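Side-chain contacts in FAD:protein FMN transferase (Pseudomonas stutzeri ATCC 14405 = CCUG 16156, PDB 5MGY), which probably transfers the FMN part of FAD to a threonine of a target protein, releasing AMP, with magnesium as cofactor: residues S139-G142 against D143-C146; T308-K312 against A313-L317. All coordinates share one frame; numbering follows the deposited sequence.

Contact 1. Residues S139-G142 against D143-C146; sequences SIDG and DRLC
Ile140 and Leu145 meet on one face of the strand pair, and Asp141 and Arg144 pair on the other. The tight end is at Leu145, which is buried against Val80 and Val84 of helix 78-93. Ile140 CG1 lies 3.9 Å from Leu145 CD2, where the two aliphatic side chains cross at a slant. Ile140 also touches Val84 but stays largely exposed.

The solvent side is at Asp141, Gly142 and Asp143. Asp141 and Arg144 run alongside each other in the same direction. CG of Asp141 is anti to its backbone N (chi1 -168°), which sends the carboxylate along the Arg144 chain. OD2 of Asp141 makes a salt bridge to NH1 of Arg144 at 2.7 Å. OD2 sits at the guanidinium edge, in its plane, but the two flat groups are turned 81° apart. One carboxylate oxygen therefore meets one nitrogen, not two facing two. Further along this face, Ser139 OG touches Cys146 CB at 3.5 Å. The sulfur of Cys146 is bonded to Cys73 in a disulfide, which ties the pair to strand 73-75.

Between the faces the backbones are laced together. Ser139 and Cys146 exchange two backbone hydrogen bonds, with Cys146 N to Ser139 O at 2.7 Å. Asp141 and Arg144 do the same, and Asp141 N to Arg144 O spans 2.8 Å. Gly142 takes the first corner of the exposed bend, where positive phi is easy for glycine, and Asp143 takes the second. This is a tight antiparallel beta hairpin closed by a type II' turn from Asp141 to Arg144.

Contact 2. Residues T308-K312 against A313-L317; sequences TTSTK and AFDEL
Ser310 meets two flat groups of the helix, the Phe314 ring and the Asp315 carboxylate. Its CB comes obliquely to the ring, 3.6 Å from Phe314 CD1. Asp315 OD1 lies at the ring edge, in the ring plane. Elsewhere the buried Phe314 side chain meets the Phe318 ring, planes about 60° apart, and Ala295 of strand 295-301.

The Ser310 hydroxyl reaches the carboxylate. OG donates to Asp315 OD1 at 2.6 Å, from the syn side and out of the carboxylate plane. Asp315 CG stands beside its own backbone N (chi1 -77°), which swings the carboxylate back toward the end of the strand. Replacing Asp315 by an alanine removes this acceptor and is likely to leave the Ser310 hydroxyl without its mate and able to turn.

Thr311 is the N-cap. Its OG1 accepts from Phe314 N at 3.1 Å, and the N-H points almost straight at it (164°). The same hydroxyl is hydrogen-bonded to Ile294 O, so the cap is anchored to the chain just before strand 295-301. Thr311 O takes Asp315 N at 3.1 Å, and Lys312 O takes Glu316 N at 3.1 Å. These bonds start the helical ladder.

Lys312 and Glu316 run side by side on the exposed flank. CG of Lys312 is 3.9 Å from Glu316 OE2, but NZ stays 6.7 Å from that oxygen, so the charges do not touch.

The chemistry is that of a capped helix start. Thr311 OG1 accepts from Phe314 N, and Glu290 OE2 from Lys312 N. The Asp315-Ser310 bond separately ties helix to strand. The Ser310 hydroxyl and the nearby helix N-terminus would probably favour Asp315 in its ionised form.

Contact 1 comes first along the chain, and contact 2 lies near its C-terminal end. Their centres are 38 Å apart and their nearest atoms about 28 Å, so they do not touch. They share no sheet. Residues 139-146 belong to the small three-stranded sheet, with strand 73-75, which packs on helix 78-93. Residues 308-317 join strand 306-310, an edge strand of the eight-stranded antiparallel sheet, to helix 312-318. Both contacts link elements that are neighbours in sequence, a hairpin in one case and a strand-to-helix junction in the other. The distance and the different sheets make them separate parts of the fold. Both lie away from the magnesium site of Ser157, Asp271 and Thr275.

Contact 1. Residues S139-G142 against D143-C146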
ATOM      1  N   SER A 139      -1.558 -16.911 -13.068  1.00 33.42           N
ATOM      2  CA  SER A 139      -0.205 -17.202 -13.546  1.00 34.23           C
ATOM      3  C   SER A 139       0.199 -16.317 -14.723  1.00 38.77           C
ATOM      4  O   SER A 139      -0.634 -15.724 -15.433  1.00 36.47           O
ATOM      5  CB  SER A 139      -0.061 -18.666 -13.910  1.00 34.38           C
ATOM      6  OG  SER A 139      -1.004 -19.064 -14.891  1.00 34.00           O
ATOM      7  N   ILE A 140       1.511 -16.210 -14.918  1.00 44.77           N
ATOM      8  CA  ILE A 140       2.073 -15.333 -15.954  1.00 45.80           C
ATOM      9  C   ILE A 140       2.674 -16.243 -16.996  1.00 46.02           C
ATOM     10  O   ILE A 140       3.361 -17.176 -16.679  1.00 45.94           O
ATOM     11  CB  ILE A 140       3.150 -14.428 -15.368  1.00 44.31           C
ATOM     12  CG1 ILE A 140       2.514 -13.249 -14.692  1.00 44.71           C
ATOM     13  CG2 ILE A 140       4.076 -13.917 -16.431  1.00 45.77           C
ATOM     14  CD1 ILE A 140       3.447 -12.611 -13.665  1.00 45.71           C
ATOM     15  N   ASP A 141       2.422 -15.948 -18.250  1.00 52.20           N
ATOM     16  CA  ASP A 141       2.950 -16.771 -19.335  1.00 55.01           C
ATOM     17  C   ASP A 141       3.396 -15.837 -20.429  1.00 52.32           C
ATOM     18  O   ASP A 141       2.583 -15.254 -21.151  1.00 49.52           O
ATOM     19  CB  ASP A 141       1.912 -17.713 -19.870  1.00 58.35           C
ATOM     20  CG  ASP A 141       2.500 -18.726 -20.756  1.00 60.56           C
ATOM     21  OD1 ASP A 141       2.781 -19.815 -20.259  1.00 64.95           O
ATOM     22  OD2 ASP A 141       2.684 -18.476 -21.946  1.00 63.28           O
ATOM     23  N   GLY A 142       4.697 -15.630 -20.491  1.00 50.12           N
ATOM     24  CA  GLY A 142       5.223 -14.668 -21.390  1.00 50.11           C
ATOM     25  C   GLY A 142       4.622 -13.340 -21.044  1.00 48.42           C
ATOM     26  O   GLY A 142       4.737 -12.909 -19.910  1.00 51.86           O
ATOM     27  N   ASP A 143       3.959 -12.716 -21.997  1.00 46.24           N
ATOM     28  CA  ASP A 143       3.356 -11.427 -21.810  1.00 47.00           C
ATOM     29  C   ASP A 143       1.870 -11.596 -21.503  1.00 46.96           C
ATOM     30  O   ASP A 143       1.108 -10.619 -21.552  1.00 43.61           O
ATOM     31  CB  ASP A 143       3.581 -10.569 -23.054  1.00 53.89           C
ATOM     32  CG  ASP A 143       2.881 -11.166 -24.370  1.00 66.05           C
ATOM     33  OD1 ASP A 143       3.043 -12.402 -24.683  1.00 67.70           O
ATOM     34  OD2 ASP A 143       2.167 -10.384 -25.076  1.00 66.85           O
ATOM     35  N   ARG A 144       1.429 -12.830 -21.223  1.00 49.67           N
ATOM     36  CA  ARG A 144       0.010 -13.076 -20.900  1.00 52.80           C
ATOM     37  C   ARG A 144      -0.176 -13.312 -19.394  1.00 49.95           C
ATOM     38  O   ARG A 144       0.744 -13.814 -18.751  1.00 45.75           O
ATOM     39  CB  ARG A 144      -0.525 -14.267 -21.696  1.00 56.45           C
ATOM     40  CG  ARG A 144      -0.599 -14.039 -23.202  1.00 63.06           C
ATOM     41  CD  ARG A 144      -0.023 -15.183 -24.022  1.00 70.46           C
ATOM     42  NE  ARG A 144      -0.964 -16.302 -24.196  1.00 77.10           N
ATOM     43  CZ  ARG A 144      -0.807 -17.556 -23.727  1.00 79.57           C
ATOM     44  NH1 ARG A 144       0.284 -17.911 -23.041  1.00 83.09           N
ATOM     45  NH2 ARG A 144      -1.755 -18.482 -23.966  1.00 71.81           N
ATOM     46  N   LEU A 145      -1.341 -12.901 -18.863  1.00 45.64           N
ATOM     47  CA  LEU A 145      -1.796 -13.277 -17.532  1.00 44.42           C
ATOM     48  C   LEU A 145      -2.839 -14.320 -17.719  1.00 45.45           C
ATOM     49  O   LEU A 145      -3.750 -14.085 -18.479  1.00 46.39           O
ATOM     50  CB  LEU A 145      -2.542 -12.160 -16.846  1.00 43.26           C
ATOM     51  CG  LEU A 145      -1.991 -11.293 -15.743  1.00 42.46           C
ATOM     52  CD1 LEU A 145      -3.130 -10.612 -15.026  1.00 38.55           C
ATOM     53  CD2 LEU A 145      -1.179 -12.162 -14.800  1.00 45.08           C
ATOM     54  N   CYS A 146      -2.788 -15.399 -16.952  1.00 44.54           N
ATOM     55  CA  CYS A 146      -3.753 -16.468 -17.081  1.00 43.48           C
ATOM     56  C   CYS A 146      -4.567 -16.610 -15.827  1.00 42.96           C
ATOM     57  O   CYS A 146      -4.079 -16.356 -14.716  1.00 43.83           O
ATOM     58  CB  CYS A 146      -3.054 -17.746 -17.422  1.00 44.80           C
ATOM     59  SG  CYS A 146      -2.182 -17.508 -18.974  1.00 54.96           S
TER

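Contact 2. Residues T308-K312 against A313-L317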
ATOM      1  N   THR A 308       0.934   0.313  21.927  1.00 53.60           N
ATOM      2  CA  THR A 308       1.819   0.249  20.751  1.00 55.94           C
ATOM      3  C   THR A 308       2.921  -0.808  20.864  1.00 53.82           C
ATOM      4  O   THR A 308       3.539  -1.009  21.887  1.00 56.05           O
ATOM      5  CB  THR A 308       2.448   1.666  20.396  1.00 60.35           C
ATOM      6  OG1 THR A 308       3.354   2.118  21.426  1.00 59.42           O
ATOM      7  CG2 THR A 308       1.363   2.752  20.179  1.00 59.84           C
ATOM      8  N   THR A 309       3.251  -1.426  19.761  1.00 55.71           N
ATOM      9  CA  THR A 309       4.276  -2.457  19.801  1.00 58.81           C
ATOM     10  C   THR A 309       5.116  -2.323  18.535  1.00 55.66           C
ATOM     11  O   THR A 309       4.604  -2.104  17.476  1.00 56.49           O
ATOM     12  CB  THR A 309       3.619  -3.863  19.921  1.00 60.45           C
ATOM     13  OG1 THR A 309       2.418  -3.763  20.722  1.00 59.04           O
ATOM     14  CG2 THR A 309       4.615  -4.890  20.499  1.00 62.22           C
ATOM     15  N   SER A 310       6.412  -2.425  18.679  1.00 59.67           N
ATOM     16  CA  SER A 310       7.353  -2.260  17.597  1.00 60.00           C
ATOM     17  C   SER A 310       8.059  -3.613  17.466  1.00 55.81           C
ATOM     18  O   SER A 310       7.968  -4.411  18.346  1.00 58.12           O
ATOM     19  CB  SER A 310       8.313  -1.061  17.892  1.00 61.79           C
ATOM     20  OG  SER A 310       9.279  -1.321  18.924  1.00 62.76           O
ATOM     21  N   THR A 311       8.686  -3.897  16.347  1.00 54.34           N
ATOM     22  CA  THR A 311       9.391  -5.143  16.198  1.00 55.01           C
ATOM     23  C   THR A 311      10.812  -4.894  16.533  1.00 54.25           C
ATOM     24  O   THR A 311      11.227  -3.773  16.799  1.00 53.75           O
ATOM     25  CB  THR A 311       9.310  -5.694  14.754  1.00 57.79           C
ATOM     26  OG1 THR A 311      10.007  -4.813  13.850  1.00 58.51           O
ATOM     27  CG2 THR A 311       7.837  -5.884  14.343  1.00 56.46           C
ATOM     28  N   LYS A 312      11.547  -5.975  16.490  1.00 58.37           N
ATOM     29  CA  LYS A 312      12.970  -5.997  16.656  1.00 65.43           C
ATOM     30  C   LYS A 312      13.705  -5.233  15.568  1.00 62.91           C
ATOM     31  O   LYS A 312      14.565  -4.422  15.884  1.00 64.39           O
ATOM     32  CB  LYS A 312      13.389  -7.455  16.664  1.00 72.89           C
ATOM     33  CG  LYS A 312      14.849  -7.723  16.896  1.00 83.06           C
ATOM     34  CD  LYS A 312      15.137  -9.221  16.891  1.00 91.35           C
ATOM     35  CE  LYS A 312      14.341  -9.962  17.973  1.00 96.01           C
ATOM     36  NZ  LYS A 312      14.824 -11.346  18.171  1.00 96.34           N
ATOM     37  N   ALA A 313      13.359  -5.494  14.301  1.00 61.75           N
ATOM     38  CA  ALA A 313      13.976  -4.811  13.145  1.00 55.88           C
ATOM     39  C   ALA A 313      13.701  -3.316  13.203  1.00 51.84           C
ATOM     40  O   ALA A 313      14.579  -2.519  12.871  1.00 51.70           O
ATOM     41  CB  ALA A 313      13.498  -5.404  11.814  1.00 53.70           C
ATOM     42  N   PHE A 314      12.494  -2.939  13.619  1.00 47.94           N
ATOM     43  CA  PHE A 314      12.143  -1.528  13.796  1.00 49.65           C
ATOM     44  C   PHE A 314      12.991  -0.869  14.869  1.00 55.79           C
ATOM     45  O   PHE A 314      13.362   0.306  14.744  1.00 55.11           O
ATOM     46  CB  PHE A 314      10.679  -1.401  14.180  1.00 48.48           C
ATOM     47  CG  PHE A 314      10.194   0.007  14.359  1.00 47.07           C
ATOM     48  CD1 PHE A 314      10.361   0.683  15.557  1.00 50.34           C
ATOM     49  CD2 PHE A 314       9.504   0.629  13.350  1.00 49.29           C
ATOM     50  CE1 PHE A 314       9.867   1.983  15.716  1.00 54.55           C
ATOM     51  CE2 PHE A 314       9.007   1.923  13.478  1.00 52.13           C
ATOM     52  CZ  PHE A 314       9.190   2.608  14.667  1.00 54.90           C
ATOM     53  N   ASP A 315      13.255  -1.617  15.947  1.00 67.20           N
ATOM     54  CA  ASP A 315      14.002  -1.094  17.106  1.00 71.58           C
ATOM     55  C   ASP A 315      15.499  -0.862  16.785  1.00 72.08           C
ATOM     56  O   ASP A 315      16.033   0.190  17.176  1.00 69.41           O
ATOM     57  CB  ASP A 315      13.775  -1.970  18.361  1.00 74.73           C
ATOM     58  CG  ASP A 315      12.409  -1.730  19.026  1.00 73.93           C
ATOM     59  OD1 ASP A 315      11.813  -0.648  18.825  1.00 73.01           O
ATOM     60  OD2 ASP A 315      11.924  -2.631  19.750  1.00 73.96           O
ATOM     61  N   GLU A 316      16.143  -1.800  16.066  1.00 70.65           N
ATOM     62  CA  GLU A 316      17.502  -1.564  15.520  1.00 73.25           C
ATOM     63  C   GLU A 316      17.573  -0.324  14.616  1.00 70.94           C
ATOM     64  O   GLU A 316      18.448   0.504  14.782  1.00 78.57           O
ATOM     65  CB  GLU A 316      18.070  -2.798  14.798  1.00 75.74           C
ATOM     66  CG  GLU A 316      18.846  -3.717  15.730  1.00 82.71           C
ATOM     67  CD  GLU A 316      18.424  -5.165  15.594  1.00 89.32           C
ATOM     68  OE1 GLU A 316      18.324  -5.665  14.466  1.00 92.28           O
ATOM     69  OE2 GLU A 316      18.179  -5.799  16.630  1.00 93.00           O
ATOM     70  N   LEU A 317      16.643  -0.174  13.690  1.00 68.43           N
ATOM     71  CA  LEU A 317      16.628   1.001  12.826  1.00 66.53           C
ATOM     72  C   LEU A 317      16.322   2.291  13.567  1.00 63.22           C
ATOM     73  O   LEU A 317      16.943   3.262  13.271  1.00 64.86           O
ATOM     74  CB  LEU A 317      15.660   0.828  11.629  1.00 67.25           C
ATOM     75  CG  LEU A 317      16.181   0.047  10.419  1.00 68.07           C
ATOM     76  CD1 LEU A 317      17.317   0.806   9.720  1.00 68.19           C
ATOM     77  CD2 LEU A 317      16.639  -1.367  10.745  1.00 70.71           C
TER